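Local coordinates for probable LacI-family transcriptional regulator (Corynebacterium glutamicum ATCC 13032, PDB 3BIL), which probably acts as a LacI-family transcription factor, binding regulatory DNA and controlling the expression of target genes, at residues L289-Q294 with A326-E331. Numbering follows the deposited sequence.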
loop_
_atom_site.group_PDB
_atom_site.type_symbol
_atom_site.label_atom_id
_atom_site.label_comp_id
_atom_site.label_asym_id
_atom_site.label_seq_id
_atom_site.Cartn_x
_atom_site.Cartn_y
_atom_site.Cartn_z
ATOM N N LEU A 289 2.735 -14.516 9.697
ATOM C CA LEU A 289 1.501 -15.069 9.224
ATOM C C LEU A 289 1.698 -16.055 8.098
ATOM O O LEU A 289 2.244 -15.710 7.071
ATOM C CB LEU A 289 0.581 -13.965 8.723
ATOM C CG LEU A 289 -0.681 -13.594 9.453
ATOM C CD1 LEU A 289 -0.360 -13.038 10.840
ATOM C CD2 LEU A 289 -1.327 -12.557 8.590
ATOM N N THR A 290 1.193 -17.267 8.274
ATOM C CA THR A 290 1.005 -18.131 7.156
ATOM C C THR A 290 0.056 -17.419 6.159
ATOM O O THR A 290 -1.000 -16.957 6.519
ATOM C CB THR A 290 0.491 -19.472 7.646
ATOM O OG1 THR A 290 1.431 -20.027 8.591
ATOM C CG2 THR A 290 0.315 -20.446 6.480
ATOM N N VAL A 291 0.427 -17.340 4.899
ATOM C CA VAL A 291 -0.395 -16.662 3.915
ATOM C C VAL A 291 -0.340 -17.415 2.594
ATOM O O VAL A 291 0.549 -18.248 2.354
ATOM C CB VAL A 291 0.090 -15.203 3.606
ATOM C CG1 VAL A 291 -0.144 -14.211 4.822
ATOM C CG2 VAL A 291 1.553 -15.159 3.130
ATOM N N ILE A 292 -1.303 -17.092 1.735
ATOM C CA ILE A 292 -1.379 -17.617 0.413
ATOM C C ILE A 292 -0.821 -16.580 -0.534
ATOM O O ILE A 292 -1.315 -15.470 -0.627
ATOM C CB ILE A 292 -2.817 -18.067 0.083
ATOM C CG1 ILE A 292 -3.143 -19.322 0.920
ATOM C CG2 ILE A 292 -2.962 -18.370 -1.411
ATOM C CD1 ILE A 292 -4.589 -19.778 0.791
ATOM N N ASP A 293 0.262 -16.930 -1.201
ATOM C CA ASP A 293 0.889 -16.005 -2.105
ATOM C C ASP A 293 0.337 -16.250 -3.509
ATOM O O ASP A 293 0.138 -17.379 -3.925
ATOM C CB ASP A 293 2.421 -16.154 -2.023
ATOM C CG ASP A 293 3.173 -15.453 -3.175
ATOM O OD1 ASP A 293 2.602 -14.614 -3.883
ATOM O OD2 ASP A 293 4.358 -15.739 -3.387
ATOM N N GLN A 294 0.079 -15.184 -4.229
ATOM C CA GLN A 294 -0.451 -15.276 -5.559
ATOM C C GLN A 294 0.548 -14.961 -6.618
ATOM O O GLN A 294 0.210 -14.979 -7.812
ATOM C CB GLN A 294 -1.520 -14.240 -5.708
ATOM C CG GLN A 294 -2.851 -14.750 -5.409
ATOM C CD GLN A 294 -3.798 -13.665 -5.605
ATOM O OE1 GLN A 294 -4.358 -13.516 -6.694
ATOM N NE2 GLN A 294 -3.923 -12.808 -4.593
ATOM N N ALA A 326 0.417 -20.261 -4.007
ATOM C CA ALA A 326 1.234 -21.082 -3.115
ATOM C C ALA A 326 1.079 -20.728 -1.647
ATOM O O ALA A 326 0.794 -19.588 -1.324
ATOM C CB ALA A 326 2.707 -21.032 -3.558
ATOM N N LEU A 327 1.237 -21.704 -0.766
ATOM C CA LEU A 327 1.223 -21.476 0.687
ATOM C C LEU A 327 2.645 -21.233 1.274
ATOM O O LEU A 327 3.482 -22.130 1.261
ATOM C CB LEU A 327 0.583 -22.674 1.386
ATOM C CG LEU A 327 0.386 -22.549 2.891
ATOM C CD1 LEU A 327 -0.774 -21.603 3.194
ATOM C CD2 LEU A 327 0.049 -23.910 3.465
ATOM N N ILE A 328 2.891 -20.025 1.796
ATOM C CA ILE A 328 4.069 -19.690 2.543
ATOM C C ILE A 328 3.815 -20.066 4.020
ATOM O O ILE A 328 3.061 -19.394 4.719
ATOM C CB ILE A 328 4.383 -18.160 2.410
ATOM C CG1 ILE A 328 4.208 -17.649 0.977
ATOM C CG2 ILE A 328 5.777 -17.805 2.926
ATOM C CD1 ILE A 328 4.975 -18.376 -0.109
ATOM N N HIS A 329 4.438 -21.126 4.484
ATOM C CA HIS A 329 4.259 -21.574 5.861
ATOM C C HIS A 329 5.113 -20.729 6.792
ATOM O O HIS A 329 6.345 -20.685 6.679
ATOM C CB HIS A 329 4.586 -23.074 6.009
ATOM C CG HIS A 329 4.014 -23.710 7.245
ATOM N ND1 HIS A 329 3.908 -25.076 7.396
ATOM C CD2 HIS A 329 3.538 -23.166 8.392
ATOM C CE1 HIS A 329 3.389 -25.345 8.579
ATOM N NE2 HIS A 329 3.158 -24.204 9.203
ATOM N N ARG A 330 4.429 -20.024 7.694
ATOM C CA ARG A 330 5.114 -19.231 8.695
ATOM C C ARG A 330 4.722 -19.723 10.074
ATOM O O ARG A 330 4.816 -20.926 10.312
ATOM C CB ARG A 330 4.859 -17.778 8.516
ATOM C CG ARG A 330 5.272 -17.282 7.144
ATOM C CD ARG A 330 5.685 -15.809 7.278
ATOM N NE ARG A 330 5.994 -15.223 5.984
ATOM C CZ ARG A 330 5.219 -14.405 5.308
ATOM N NH1 ARG A 330 4.055 -14.006 5.805
ATOM N NH2 ARG A 330 5.631 -13.956 4.138
ATOM N N GLU A 331 4.289 -18.851 10.985
ATOM C CA GLU A 331 3.993 -19.341 12.344
ATOM C C GLU A 331 2.619 -19.022 12.991
ATOM O O GLU A 331 2.522 -18.939 14.218
ATOM C CB GLU A 331 5.127 -18.963 13.291
ATOM C CG GLU A 331 6.208 -20.046 13.421
ATOM C CD GLU A 331 7.490 -19.750 12.622
ATOM O OE1 GLU A 331 8.066 -20.719 12.049
ATOM O OE2 GLU A 331 7.916 -18.560 12.586
#
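Asp293 and Ala326 start an antiparallel ladder between strands 291-293 and 326-328. Asp293 N reaches Ala326 O at 2.7 Å, and Ala326 N returns to Asp293 O at 2.9 Å. Two residues along, Ile328 N meets Val291 O at 3.0 Å, while the partner bond from Val291 N to Ile328 O is weak. Beyond Ile328 the strand pairing gives way to side-chain bonding. The chi1 of Thr290, -58°, swings OG1 away from its own carbonyl carbon, and there the hydroxyl accepts the backbone N-H of Arg330 at 3.1 Å. The same torsion leaves CG2 of Thr290 against Leu327 CD1, 3.6 Å away.

The tight side is the face carrying Ile292 and Leu327. Besides the methyl of Thr290, Leu327 CD1 meets Ile292 CG1 at 4.0 Å, and helix 169-181 covers the pair, with Ile172 against Ile292 and Ala175 and Leu178 against Leu327. The other face is the solvent side: Ala326 is exposed and Asp293 and Ile328 partly so, although Val291 on the same face is buried. There Ile328 CG1 lies 3.8 Å from Asp293 CB, while the Asp293 carboxylate turns to its own chain and accepts the N-H of Asn295 on OD1. Arg330 runs extended from CG to NE past the Leu289 carbonyl oxygen; its NH1 makes a short but badly bent, weak bond to Leu289 O (2.8 Å, 126°) and touches Val291 CG2.

Strand 291-293 also pairs in parallel with strand 272-276 on its far side. Strand 322-328 runs antiparallel to 291-293 but parallel to 163-167 beyond it, so this pairing is the one antiparallel junction in an otherwise parallel, helix-flanked sheet, as in the periplasmic-binding-protein-like core of LacI-family regulators.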